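Local atomic coordinates of endoglucanase (Clostridium thermocellum, PDB entry 2E4T), a protein that hydrolyses internal beta-1,4-glucan links in cellulose and xyloglucan, through the family 44 glycoside hydrolase part of a longer modular enzyme. Residues V10-D15 with S432-S437; S17-P22 with K423-D428; S444-I449 with F463-S468; L450-Y455 with T459-S464. One frame throughout, in Å; residues are numbered along the deposited sequence. Where two conformers were deposited one is given.

Contact 1 (V10-D15 with S432-S437)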
loop_
_atom_site.group_PDB
_atom_site.type_symbol
_atom_site.label_atom_id
_atom_site.label_comp_id
_atom_site.label_asym_id
_atom_site.label_seq_id
_atom_site.Cartn_x
_atom_site.Cartn_y
_atom_site.Cartn_z
ATOM N N VAL A 10 -30.512 -7.904 7.407
ATOM C CA VAL A 10 -29.533 -6.971 7.939
ATOM C C VAL A 10 -29.994 -5.557 7.630
ATOM O O VAL A 10 -30.409 -5.298 6.507
ATOM C CB VAL A 10 -28.156 -7.249 7.297
ATOM C CG1 VAL A 10 -27.119 -6.183 7.694
ATOM C CG2 VAL A 10 -27.705 -8.662 7.654
ATOM N N ASP A 11 -29.909 -4.670 8.633
ATOM C CA ASP A 11 -30.261 -3.285 8.425
ATOM C C ASP A 11 -29.002 -2.460 8.109
ATOM O O ASP A 11 -27.981 -2.598 8.797
ATOM C CB ASP A 11 -30.879 -2.711 9.684
ATOM C CG ASP A 11 -32.200 -3.377 10.029
ATOM O OD1 ASP A 11 -32.931 -3.770 9.107
ATOM O OD2 ASP A 11 -32.518 -3.545 11.209
ATOM N N ILE A 12 -29.095 -1.609 7.089
ATOM C CA ILE A 12 -28.027 -0.691 6.715
ATOM C C ILE A 12 -28.606 0.732 6.881
ATOM O O ILE A 12 -29.633 1.056 6.286
ATOM C CB ILE A 12 -27.553 -0.890 5.279
ATOM C CG1 ILE A 12 -27.161 -2.335 4.900
ATOM C CG2 ILE A 12 -26.436 0.118 4.955
ATOM C CD1 ILE A 12 -25.963 -2.855 5.602
ATOM N N ARG A 13 -27.920 1.564 7.682
ATOM C CA ARG A 13 -28.399 2.912 7.955
ATOM C C ARG A 13 -27.312 3.894 7.506
ATOM O O ARG A 13 -26.182 3.829 7.997
ATOM C CB ARG A 13 -28.667 3.094 9.441
ATOM C CG ARG A 13 -29.723 2.083 9.921
ATOM C CD ARG A 13 -30.147 2.284 11.359
ATOM N NE ARG A 13 -30.322 3.687 11.746
ATOM C CZ ARG A 13 -31.435 4.409 11.581
ATOM N NH1 ARG A 13 -32.527 3.894 11.008
ATOM N NH2 ARG A 13 -31.452 5.675 11.991
ATOM N N ILE A 14 -27.662 4.786 6.591
ATOM C CA ILE A 14 -26.710 5.758 6.024
ATOM C C ILE A 14 -27.204 7.162 6.344
ATOM O O ILE A 14 -28.420 7.432 6.269
ATOM C CB ILE A 14 -26.604 5.565 4.507
ATOM C CG1 ILE A 14 -25.952 4.219 4.214
ATOM C CG2 ILE A 14 -25.855 6.707 3.828
ATOM C CD1 ILE A 14 -26.068 3.744 2.793
ATOM N N ASP A 15 -26.277 8.061 6.699
ATOM C CA ASP A 15 -26.639 9.481 6.868
ATOM C C ASP A 15 -25.627 10.274 6.075
ATOM O O ASP A 15 -24.438 10.344 6.445
ATOM C CB ASP A 15 -26.639 9.857 8.328
ATOM C CG ASP A 15 -26.987 11.332 8.576
ATOM O OD1 ASP A 15 -27.000 12.115 7.612
ATOM O OD2 ASP A 15 -27.228 11.660 9.762
ATOM N N SER A 432 -21.684 -9.044 6.717
ATOM C CA SER A 432 -21.686 -7.999 5.712
ATOM C C SER A 432 -20.705 -6.927 6.013
ATOM O O SER A 432 -20.248 -6.776 7.148
ATOM C CB SER A 432 -23.099 -7.396 5.577
ATOM O OG SER A 432 -23.459 -6.610 6.719
ATOM N N SER A 433 -20.409 -6.146 4.968
ATOM C CA SER A 433 -19.779 -4.834 5.122
ATOM C C SER A 433 -20.493 -3.875 4.174
ATOM O O SER A 433 -20.990 -4.286 3.112
ATOM C CB SER A 433 -18.302 -4.841 4.765
ATOM O OG SER A 433 -17.618 -5.789 5.566
ATOM N N ALA A 434 -20.468 -2.583 4.538
ATOM C CA ALA A 434 -21.043 -1.586 3.671
ATOM C C ALA A 434 -20.286 -0.290 3.878
ATOM O O ALA A 434 -20.025 0.115 5.010
ATOM C CB ALA A 434 -22.570 -1.399 3.939
ATOM N N TYR A 435 -19.965 0.356 2.745
ATOM C CA TYR A 435 -19.278 1.640 2.747
ATOM C C TYR A 435 -20.027 2.589 1.847
ATOM O O TYR A 435 -20.466 2.198 0.764
ATOM C CB TYR A 435 -17.813 1.486 2.199
ATOM C CG TYR A 435 -17.065 0.446 2.971
ATOM C CD1 TYR A 435 -16.505 0.753 4.220
ATOM C CD2 TYR A 435 -16.982 -0.897 2.543
ATOM C CE1 TYR A 435 -15.891 -0.204 4.992
ATOM C CE2 TYR A 435 -16.391 -1.872 3.312
ATOM C CZ TYR A 435 -15.875 -1.534 4.551
ATOM O OH TYR A 435 -15.307 -2.474 5.404
ATOM N N ALA A 436 -20.150 3.862 2.255
ATOM C CA ALA A 436 -20.899 4.819 1.464
ATOM C C ALA A 436 -20.040 6.087 1.241
ATOM O O ALA A 436 -19.207 6.438 2.084
ATOM C CB ALA A 436 -22.214 5.212 2.144
ATOM N N SER A 437 -20.299 6.715 0.091
ATOM C CA SER A 437 -19.567 7.928 -0.216
ATOM C C SER A 437 -20.404 8.800 -1.155
ATOM O O SER A 437 -21.341 8.372 -1.837
ATOM C CB SER A 437 -18.237 7.607 -0.913
ATOM O OG SER A 437 -18.481 6.903 -2.134
#
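Val-10, Ile-12 and Ile-14 meet Ser-432, Ala-434 and Ala-436 in the beta-sandwich domain that accompanies the TIM-like barrel: segments 10-15 and 432-437 flank strand 420-426 and touch on its inward side, over Cys-424. The two strands run nearly parallel, 19° between their directions with axes 8.7 Å apart, so they meet through side chains alone and share no hydrogen bond. Every second residue points inward, which pairs a branched side chain with a small one three times over. Ile-12 lowers CD1 to 4.0 Å from Ala-434 CB. The isoleucine reaches it because its chain folds at the second torsion (chi2 -66°), swinging the terminal methyl toward strand 432-439. Ile-14 is built differently: its second torsion is extended (chi2 166°), and the straightened arm brings CD1 to 4.2 Å from Ala-436 CB. The alanines offer only a methyl, and the isoleucine ends come down on it, while Cys-424 and Ile-448 also pack against Ile-14, and Phe-463 against Ile-12. Ser-433 and Tyr-435 turn away, and both hydroxyls bond Asp-376 on helix 368-384, which lies against the outer side of that strand. At the start of the pairing a polar atom enters the core. Ser-432 OG is held by the backbone oxygen of Asp-428, and the nearest atom opposite it is the methyl CG1 of Val-10, 3.8 Å away.

Contact 2 (S17-P22 with K423-D428)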
loop_
_atom_site.group_PDB
_atom_site.type_symbol
_atom_site.label_atom_id
_atom_site.label_comp_id
_atom_site.label_asym_id
_atom_site.label_seq_id
_atom_site.Cartn_x
_atom_site.Cartn_y
_atom_site.Cartn_z
ATOM N N SER A 17 -25.166 13.280 5.648
ATOM C CA SER A 17 -24.668 14.511 6.244
ATOM C C SER A 17 -23.663 14.278 7.352
ATOM O O SER A 17 -23.099 15.251 7.872
ATOM C CB SER A 17 -25.819 15.367 6.768
ATOM O OG SER A 17 -26.322 14.798 7.990
ATOM N N ALA A 18 -23.482 13.011 7.792
ATOM C CA ALA A 18 -22.772 12.710 9.011
ATOM C C ALA A 18 -21.418 12.064 8.706
ATOM O O ALA A 18 -21.255 11.256 7.769
ATOM C CB ALA A 18 -23.565 11.763 9.878
ATOM N N GLU A 19 -20.446 12.402 9.559
ATOM C CA GLU A 19 -19.138 11.749 9.537
ATOM C C GLU A 19 -18.454 11.932 8.184
ATOM O O GLU A 19 -17.644 11.086 7.795
ATOM C CB GLU A 19 -19.166 10.311 9.990
ATOM C CG GLU A 19 -19.786 10.226 11.403
ATOM C CD GLU A 19 -19.985 8.818 11.922
ATOM O OE1 GLU A 19 -19.570 7.818 11.300
ATOM O OE2 GLU A 19 -20.601 8.674 12.997
ATOM N N ARG A 20 -18.674 13.057 7.528
ATOM C CA ARG A 20 -18.061 13.251 6.223
ATOM C C ARG A 20 -16.551 13.399 6.374
ATOM O O ARG A 20 -16.076 14.170 7.213
ATOM C CB ARG A 20 -18.602 14.482 5.499
ATOM C CG ARG A 20 -20.070 14.364 5.086
ATOM C CD ARG A 20 -20.488 15.565 4.223
ATOM N NE ARG A 20 -21.851 15.381 3.733
ATOM C CZ ARG A 20 -22.385 16.127 2.788
ATOM N NH1 ARG A 20 -21.771 17.172 2.295
ATOM N NH2 ARG A 20 -23.616 15.782 2.335
ATOM N N LYS A 21 -15.812 12.692 5.515
ATOM C CA LYS A 21 -14.350 12.757 5.559
ATOM C C LYS A 21 -13.820 12.395 4.202
ATOM O O LYS A 21 -14.329 11.479 3.554
ATOM C CB LYS A 21 -13.770 11.948 6.694
ATOM C CG LYS A 21 -14.229 10.582 6.635
ATOM C CD LYS A 21 -13.551 9.702 7.647
ATOM C CE LYS A 21 -13.925 10.039 9.079
ATOM N NZ LYS A 21 -15.384 9.741 9.340
ATOM N N PRO A 22 -12.756 13.064 3.743
ATOM C CA PRO A 22 -12.223 12.729 2.424
ATOM C C PRO A 22 -11.608 11.308 2.437
ATOM O O PRO A 22 -10.935 10.918 3.395
ATOM C CB PRO A 22 -11.158 13.790 2.199
ATOM C CG PRO A 22 -10.734 14.236 3.547
ATOM C CD PRO A 22 -11.998 14.155 4.398
ATOM N N LYS A 423 -21.381 8.457 6.784
ATOM C CA LYS A 423 -21.759 7.458 7.768
ATOM C C LYS A 423 -22.630 6.346 7.147
ATOM O O LYS A 423 -23.656 6.625 6.503
ATOM C CB LYS A 423 -22.558 8.153 8.902
ATOM C CG LYS A 423 -22.936 7.209 10.034
ATOM C CD LYS A 423 -23.594 8.015 11.185
ATOM C CE LYS A 423 -23.859 7.109 12.413
ATOM N NZ LYS A 423 -22.561 6.541 12.960
ATOM N N CYS A 424 -22.242 5.087 7.426
ATOM C CA CYS A 424 -22.937 3.939 6.838
ATOM C C CYS A 424 -22.707 2.769 7.802
ATOM O O CYS A 424 -21.575 2.288 7.921
ATOM C CB CYS A 424 -22.367 3.617 5.458
ATOM S SG CYS A 424 -23.056 2.164 4.681
ATOM N N GLU A 425 -23.756 2.360 8.506
ATOM C CA GLU A 425 -23.664 1.355 9.556
ATOM C C GLU A 425 -24.429 0.114 9.145
ATOM O O GLU A 425 -25.523 0.239 8.615
ATOM C CB GLU A 425 -24.202 1.919 10.875
ATOM C CG GLU A 425 -23.571 3.252 11.335
ATOM C CD GLU A 425 -22.099 3.202 11.567
ATOM O OE1 GLU A 425 -21.529 2.115 11.803
ATOM O OE2 GLU A 425 -21.457 4.290 11.531
ATOM N N THR A 426 -23.879 -1.059 9.418
ATOM C CA THR A 426 -24.552 -2.353 9.212
ATOM C C THR A 426 -24.886 -2.934 10.582
ATOM O O THR A 426 -24.043 -2.847 11.520
ATOM C CB THR A 426 -23.728 -3.347 8.400
ATOM O OG1 THR A 426 -22.375 -3.619 8.844
ATOM C CG2 THR A 426 -24.523 -4.531 8.292
ATOM N N SER A 427 -26.043 -3.628 10.701
ATOM C CA SER A 427 -26.415 -4.311 11.945
ATOM C C SER A 427 -25.682 -5.642 12.102
ATOM O O SER A 427 -25.829 -6.285 13.150
ATOM C CB SER A 427 -27.930 -4.541 12.001
ATOM O OG SER A 427 -28.337 -5.405 10.967
ATOM N N ASP A 428 -24.898 -6.082 11.118
ATOM C CA ASP A 428 -24.205 -7.383 11.250
ATOM C C ASP A 428 -22.873 -7.294 10.511
ATOM O O ASP A 428 -22.787 -7.499 9.292
ATOM C CB ASP A 428 -25.048 -8.532 10.739
ATOM C CG ASP A 428 -24.391 -9.893 11.005
ATOM O OD1 ASP A 428 -23.151 -9.958 11.144
ATOM O OD2 ASP A 428 -25.128 -10.911 11.065
HETATM O O HOH W 1 -19.373 5.463 12.671
#
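Glu-19 and Lys-423 meet at the surface where strand 8-22 breaks into a short loop beside strand 420-426 of the beta-sandwich. One backbone bond starts the contact: Lys-423 N gives its hydrogen to Ala-18 O at 3.0 Å. Beside it the CB atoms of Ala-18 and Lys-423 pack together. The lysine chain then runs out extended and turns only at its last torsion (chi4 61°), which places the ammonium between two carboxylates. NZ lies 2.9 Å from Glu-19 OE2 and equally 2.9 Å from Glu-425 OE2, meeting each oxygen from above its carboxylate plane. A water completes the network, donating to Glu-19 OE1 at 2.7 Å and to Glu-425 OE2 at 2.6 Å; Glu-425 OE2 therefore takes both the ammonium and the water. In the conformer given for Lys-21, its NZ also bonds Glu-19 O, at 3.1 Å. Glu-19 OE1 and Glu-425 OE2 come within 4.0 Å of each other, an approach of like charges that the shared lysine and the bridging water probably make tolerable, each carboxylate being likely to favour the charged form of the ammonium between them.

Contact 3 (S444-I449 with F463-S468)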
loop_
_atom_site.group_PDB
_atom_site.type_symbol
_atom_site.label_atom_id
_atom_site.label_comp_id
_atom_site.label_asym_id
_atom_site.label_seq_id
_atom_site.Cartn_x
_atom_site.Cartn_y
_atom_site.Cartn_z
ATOM N N SER A 444 -25.811 14.432 -4.281
ATOM C CA SER A 444 -26.751 14.110 -5.367
ATOM C C SER A 444 -26.616 12.663 -5.841
ATOM O O SER A 444 -27.613 12.056 -6.245
ATOM C CB SER A 444 -26.494 15.051 -6.544
ATOM O OG SER A 444 -26.797 16.372 -6.204
ATOM N N LYS A 445 -25.390 12.136 -5.877
ATOM C CA LYS A 445 -25.159 10.710 -6.180
ATOM C C LYS A 445 -24.517 10.089 -4.950
ATOM O O LYS A 445 -23.490 10.544 -4.450
ATOM C CB LYS A 445 -24.266 10.551 -7.389
ATOM C CG LYS A 445 -24.868 11.145 -8.646
ATOM C CD LYS A 445 -24.208 10.603 -9.915
ATOM C CE LYS A 445 -24.829 11.183 -11.210
ATOM N NZ LYS A 445 -23.940 10.824 -12.362
ATOM N N LEU A 446 -25.189 9.052 -4.472
ATOM C CA LEU A 446 -24.721 8.325 -3.282
ATOM C C LEU A 446 -24.232 6.954 -3.730
ATOM O O LEU A 446 -24.988 6.179 -4.334
ATOM C CB LEU A 446 -25.865 8.197 -2.279
ATOM C CG LEU A 446 -25.606 7.319 -1.066
ATOM C CD1 LEU A 446 -24.399 7.864 -0.227
ATOM C CD2 LEU A 446 -26.849 7.257 -0.192
ATOM N N HIS A 447 -22.961 6.684 -3.458
ATOM C CA HIS A 447 -22.327 5.426 -3.793
ATOM C C HIS A 447 -22.261 4.506 -2.593
ATOM O O HIS A 447 -21.891 4.961 -1.504
ATOM C CB HIS A 447 -20.879 5.711 -4.258
ATOM C CG HIS A 447 -20.815 6.423 -5.555
ATOM N ND1 HIS A 447 -20.549 5.766 -6.724
ATOM C CD2 HIS A 447 -20.993 7.731 -5.863
ATOM C CE1 HIS A 447 -20.570 6.658 -7.717
ATOM N NE2 HIS A 447 -20.835 7.862 -7.220
ATOM N N ILE A 448 -22.610 3.219 -2.793
ATOM C CA ILE A 448 -22.582 2.272 -1.714
ATOM C C ILE A 448 -21.879 1.004 -2.194
ATOM O O ILE A 448 -22.300 0.399 -3.195
ATOM C CB ILE A 448 -24.009 1.881 -1.216
ATOM C CG1 ILE A 448 -24.795 3.134 -0.815
ATOM C CG2 ILE A 448 -23.913 0.889 -0.084
ATOM C CD1 ILE A 448 -26.295 2.863 -0.661
ATOM N N ILE A 449 -20.831 0.582 -1.487
ATOM C CA ILE A 449 -20.248 -0.755 -1.701
ATOM C C ILE A 449 -20.863 -1.653 -0.656
ATOM O O ILE A 449 -20.842 -1.363 0.554
ATOM C CB ILE A 449 -18.683 -0.729 -1.461
ATOM C CG1 ILE A 449 -17.963 0.167 -2.454
ATOM C CG2 ILE A 449 -18.156 -2.122 -1.494
ATOM C CD1 ILE A 449 -18.112 -0.283 -3.830
ATOM N N PHE A 463 -32.331 -1.000 3.697
ATOM C CA PHE A 463 -31.647 0.283 3.719
ATOM C C PHE A 463 -32.544 1.400 4.192
ATOM O O PHE A 463 -33.698 1.511 3.749
ATOM C CB PHE A 463 -31.171 0.654 2.313
ATOM C CG PHE A 463 -29.911 -0.045 1.868
ATOM C CD1 PHE A 463 -28.697 0.624 1.977
ATOM C CD2 PHE A 463 -29.908 -1.353 1.406
ATOM C CE1 PHE A 463 -27.499 0.038 1.563
ATOM C CE2 PHE A 463 -28.690 -1.926 0.963
ATOM C CZ PHE A 463 -27.515 -1.201 1.053
ATOM N N SER A 464 -31.990 2.269 5.048
ATOM C CA SER A 464 -32.649 3.510 5.456
ATOM C C SER A 464 -31.602 4.611 5.325
ATOM O O SER A 464 -30.511 4.487 5.929
ATOM C CB SER A 464 -33.101 3.396 6.918
ATOM O OG SER A 464 -34.023 2.366 7.118
ATOM N N ILE A 465 -31.903 5.636 4.547
ATOM C CA ILE A 465 -30.942 6.685 4.209
ATOM C C ILE A 465 -31.505 8.039 4.624
ATOM O O ILE A 465 -32.656 8.368 4.275
ATOM C CB ILE A 465 -30.645 6.655 2.718
ATOM C CG1 ILE A 465 -30.056 5.296 2.337
ATOM C CG2 ILE A 465 -29.694 7.788 2.334
ATOM C CD1 ILE A 465 -30.055 5.021 0.840
ATOM N N ASP A 466 -30.693 8.828 5.330
ATOM C CA ASP A 466 -30.973 10.226 5.579
ATOM C C ASP A 466 -30.133 11.053 4.610
ATOM O O ASP A 466 -28.898 10.980 4.681
ATOM C CB ASP A 466 -30.648 10.543 7.024
ATOM C CG ASP A 466 -31.543 9.835 8.028
ATOM O OD1 ASP A 466 -32.676 9.414 7.729
ATOM O OD2 ASP A 466 -31.105 9.738 9.189
ATOM N N SER A 467 -30.750 11.832 3.720
ATOM C CA SER A 467 -30.036 12.617 2.724
ATOM C C SER A 467 -30.744 13.864 2.396
ATOM O O SER A 467 -31.943 13.919 2.632
ATOM C CB SER A 467 -29.915 11.819 1.446
ATOM O OG SER A 467 -29.350 12.639 0.437
ATOM N N SER A 468 -30.070 14.863 1.817
ATOM C CA SER A 468 -30.803 16.065 1.369
ATOM C C SER A 468 -31.561 15.838 0.054
ATOM O O SER A 468 -32.314 16.706 -0.391
ATOM C CB SER A 468 -29.893 17.284 1.253
ATOM O OG SER A 468 -29.171 17.249 0.042
#
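Leu-446 pushes its CD2 methyl against the branched end of Ile-465, 3.8 Å from CG2 and 4.0 Å from CD1, so that one leucine branch sits against both isoleucine methyls. The two side chains reach toward each other tip to tip, and the leucine CG, anti to its backbone nitrogen (chi1 173°), with chi2 at 60°, puts CD2 toward Ile-465. Two residues along, Ile-448 and Phe-463 overlap in another manner: the isoleucine passes alongside the ring, each pointing the other way. The ring corner CE1 receives both methyls, with Ile-448 CD1 at 3.8 Å and CG2 at 4.0 Å, and CD1 comes onto the ring obliquely. The aromatic ring also stacks with Phe-500 on strand 499-504, which helps fix its rotation, and Ile-12 packs on it. Around the pairs, Ile-14 touches Ile-448 while Leu-514 reaches both Ile-448 and Ile-465, so the same apolar interior is filled from several strands. No hydrogen bond joins the two segments, and the alpha carbons of Ile-448 and Phe-463 are 10.8 Å apart. Every second residue turned inward, meeting the other layer through apolar side chains without backbone bonds, is typical of a beta-sandwich core, here in the domain beside the TIM-like barrel.

Contact 4 (L450-Y455 with T459-S464)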
loop_
_atom_site.group_PDB
_atom_site.type_symbol
_atom_site.label_atom_id
_atom_site.label_comp_id
_atom_site.label_asym_id
_atom_site.label_seq_id
_atom_site.Cartn_x
_atom_site.Cartn_y
_atom_site.Cartn_z
ATOM N N LEU A 450 -21.490 -2.741 -1.125
ATOM C CA LEU A 450 -22.248 -3.647 -0.276
ATOM C C LEU A 450 -21.693 -5.062 -0.486
ATOM O O LEU A 450 -21.722 -5.563 -1.621
ATOM C CB LEU A 450 -23.741 -3.599 -0.666
ATOM C CG LEU A 450 -24.630 -4.568 0.096
ATOM C CD1 LEU A 450 -24.690 -4.266 1.590
ATOM C CD2 LEU A 450 -26.041 -4.481 -0.526
ATOM N N LEU A 451 -21.146 -5.634 0.581
ATOM C CA LEU A 451 -20.468 -6.946 0.490
ATOM C C LEU A 451 -21.265 -7.945 1.311
ATOM O O LEU A 451 -21.461 -7.775 2.522
ATOM C CB LEU A 451 -19.028 -6.836 1.038
ATOM C CG LEU A 451 -18.205 -5.718 0.403
ATOM C CD1 LEU A 451 -16.783 -5.677 0.990
ATOM C CD2 LEU A 451 -18.114 -5.873 -1.102
ATOM N N ASN A 452 -21.687 -9.029 0.633
ATOM C CA ASN A 452 -22.352 -10.133 1.327
ATOM C C ASN A 452 -21.349 -11.248 1.542
ATOM O O ASN A 452 -20.950 -11.925 0.566
ATOM C CB ASN A 452 -23.553 -10.629 0.558
ATOM C CG ASN A 452 -24.338 -11.636 1.374
ATOM O OD1 ASN A 452 -24.198 -11.677 2.597
ATOM N ND2 ASN A 452 -25.195 -12.424 0.708
ATOM N N LYS A 453 -20.920 -11.412 2.801
ATOM C CA LYS A 453 -19.966 -12.439 3.197
ATOM C C LYS A 453 -20.647 -13.778 3.530
ATOM O O LYS A 453 -19.968 -14.743 3.845
ATOM C CB LYS A 453 -19.121 -11.962 4.369
ATOM C CG LYS A 453 -18.283 -10.754 4.045
ATOM C CD LYS A 453 -17.422 -10.314 5.240
ATOM C CE LYS A 453 -18.119 -9.444 6.243
ATOM N NZ LYS A 453 -17.374 -9.331 7.568
ATOM N N ASN A 454 -21.992 -13.824 3.470
ATOM C CA ASN A 454 -22.683 -15.068 3.739
ATOM C C ASN A 454 -22.217 -16.104 2.707
ATOM O O ASN A 454 -22.299 -15.850 1.493
ATOM C CB ASN A 454 -24.210 -14.787 3.621
ATOM C CG ASN A 454 -25.058 -15.760 4.312
ATOM O OD1 ASN A 454 -24.688 -16.941 4.426
ATOM N ND2 ASN A 454 -26.287 -15.297 4.678
ATOM N N TYR A 455 -21.757 -17.261 3.189
ATOM C CA TYR A 455 -21.115 -18.208 2.279
ATOM C C TYR A 455 -22.094 -18.951 1.447
ATOM O O TYR A 455 -21.797 -19.285 0.263
ATOM C CB TYR A 455 -20.190 -19.178 3.055
ATOM C CG TYR A 455 -18.971 -19.602 2.242
ATOM C CD1 TYR A 455 -17.745 -18.887 2.388
ATOM C CD2 TYR A 455 -19.023 -20.619 1.236
ATOM C CE1 TYR A 455 -16.656 -19.203 1.639
ATOM C CE2 TYR A 455 -17.873 -20.940 0.487
ATOM C CZ TYR A 455 -16.710 -20.209 0.693
ATOM O OH TYR A 455 -15.600 -20.456 -0.096
ATOM N N THR A 459 -28.509 -12.713 1.504
ATOM C CA THR A 459 -28.786 -11.839 2.642
ATOM C C THR A 459 -29.698 -10.710 2.156
ATOM O O THR A 459 -29.456 -10.105 1.093
ATOM C CB THR A 459 -27.486 -11.249 3.221
ATOM O OG1 THR A 459 -26.669 -12.335 3.628
ATOM C CG2 THR A 459 -27.762 -10.326 4.408
ATOM N N THR A 460 -30.755 -10.435 2.943
ATOM C CA THR A 460 -31.666 -9.337 2.640
ATOM C C THR A 460 -31.225 -8.102 3.421
ATOM O O THR A 460 -31.150 -8.159 4.646
ATOM C CB THR A 460 -33.113 -9.751 3.021
ATOM O OG1 THR A 460 -33.486 -10.857 2.194
ATOM C CG2 THR A 460 -34.059 -8.567 2.854
ATOM N N PHE A 461 -31.006 -7.004 2.703
ATOM C CA PHE A 461 -30.601 -5.765 3.335
ATOM C C PHE A 461 -31.718 -4.745 3.261
ATOM O O PHE A 461 -32.242 -4.425 2.214
ATOM C CB PHE A 461 -29.349 -5.206 2.589
ATOM C CG PHE A 461 -28.144 -6.060 2.760
ATOM C CD1 PHE A 461 -27.370 -5.982 3.907
ATOM C CD2 PHE A 461 -27.782 -6.990 1.769
ATOM C CE1 PHE A 461 -26.236 -6.780 4.060
ATOM C CE2 PHE A 461 -26.650 -7.778 1.891
ATOM C CZ PHE A 461 -25.865 -7.677 3.040
ATOM N N ASN A 462 -32.099 -4.253 4.450
ATOM C CA ASN A 462 -33.075 -3.148 4.537
ATOM C C ASN A 462 -32.315 -1.843 4.720
ATOM O O ASN A 462 -31.689 -1.648 5.778
ATOM C CB ASN A 462 -34.008 -3.372 5.732
ATOM C CG ASN A 462 -34.912 -4.568 5.529
ATOM O OD1 ASN A 462 -35.340 -4.851 4.409
ATOM N ND2 ASN A 462 -35.127 -5.339 6.593
ATOM N N PHE A 463 -32.331 -1.000 3.697
ATOM C CA PHE A 463 -31.647 0.283 3.719
ATOM C C PHE A 463 -32.544 1.400 4.192
ATOM O O PHE A 463 -33.698 1.511 3.749
ATOM C CB PHE A 463 -31.171 0.654 2.313
ATOM C CG PHE A 463 -29.911 -0.045 1.868
ATOM C CD1 PHE A 463 -28.697 0.624 1.977
ATOM C CD2 PHE A 463 -29.908 -1.353 1.406
ATOM C CE1 PHE A 463 -27.499 0.038 1.563
ATOM C CE2 PHE A 463 -28.690 -1.926 0.963
ATOM C CZ PHE A 463 -27.515 -1.201 1.053
ATOM N N SER A 464 -31.990 2.269 5.048
ATOM C CA SER A 464 -32.649 3.510 5.456
ATOM C C SER A 464 -31.602 4.611 5.325
ATOM O O SER A 464 -30.511 4.487 5.929
ATOM C CB SER A 464 -33.101 3.396 6.918
ATOM O OG SER A 464 -34.023 2.366 7.118
#
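Asn-452, Asn-454 and Thr-459 make the polar half of this contact, at the turn where strand 442-452 ends and strand 459-466 begins. CG of Asn-452 stands anti to the backbone nitrogen (chi1 -172°), which brings the amide to Thr-459. Thr-459 OG1 donates to Asn-452 OD1 over 2.8 Å and in turn accepts from Asn-454 ND2 at 3.2 Å, the threonine oxygen lying almost in the amide plane of Asn-454. Asn-452 OD1 has a second donor, the backbone N of Asn-454 at 3.2 Å, which closes an Asx turn. The two donors reach that oxygen from opposite faces of its carbonyl plane: the backbone N stands 68° out of the plane, the hydroxyl much less. Asn-452 ND2 is taken up by the main-chain oxygen of Pro-505, so both ends of this buried amide are bonded and its flip is settled.

The apolar half centres on Leu-450 and the ring of Phe-461. Leu-450 CD1 sits over the ring centre, 3.7 Å from the centroid and only 6° off the normal, a CH-pi contact. The opposite face carries the CG2 methyl of Thr-459, nearer the rim, so the ring is sandwiched between two methyls. Leu-450's other branch, CD2, lies 3.8 Å from Phe-461 CD2 and meets Phe-463 at the ring edge, in plane, 3.9 Å from CZ.

The strands run roughly antiparallel yet form a beta-arch across the sandwich: Leu-450 bonds through its backbone to Cys-510 on strand 508-514 and Thr-459 to Val-504 on strand 499-504, while Leu-451 turns the other way onto helix 368-384.

The chain enters with strand 8-22, the N-terminal piece of the beta-sandwich, and then leaves for the TIM-like barrel. On its return, strand 420-426 forms contact 2 with the broken part of that first strand, and strand 432-439 forms contact 1 with its earlier part; contact 2 thus nests within the long loop that contact 1 closes, and both bring the chain's beginning back to its C-terminal part. Contacts 3 and 4 come after both, joining strand 442-452 to strand 459-466. The short loop of contact 4 lies inside that of contact 3, sharing residues 463-464, and the centres of the two are about 15 Å apart.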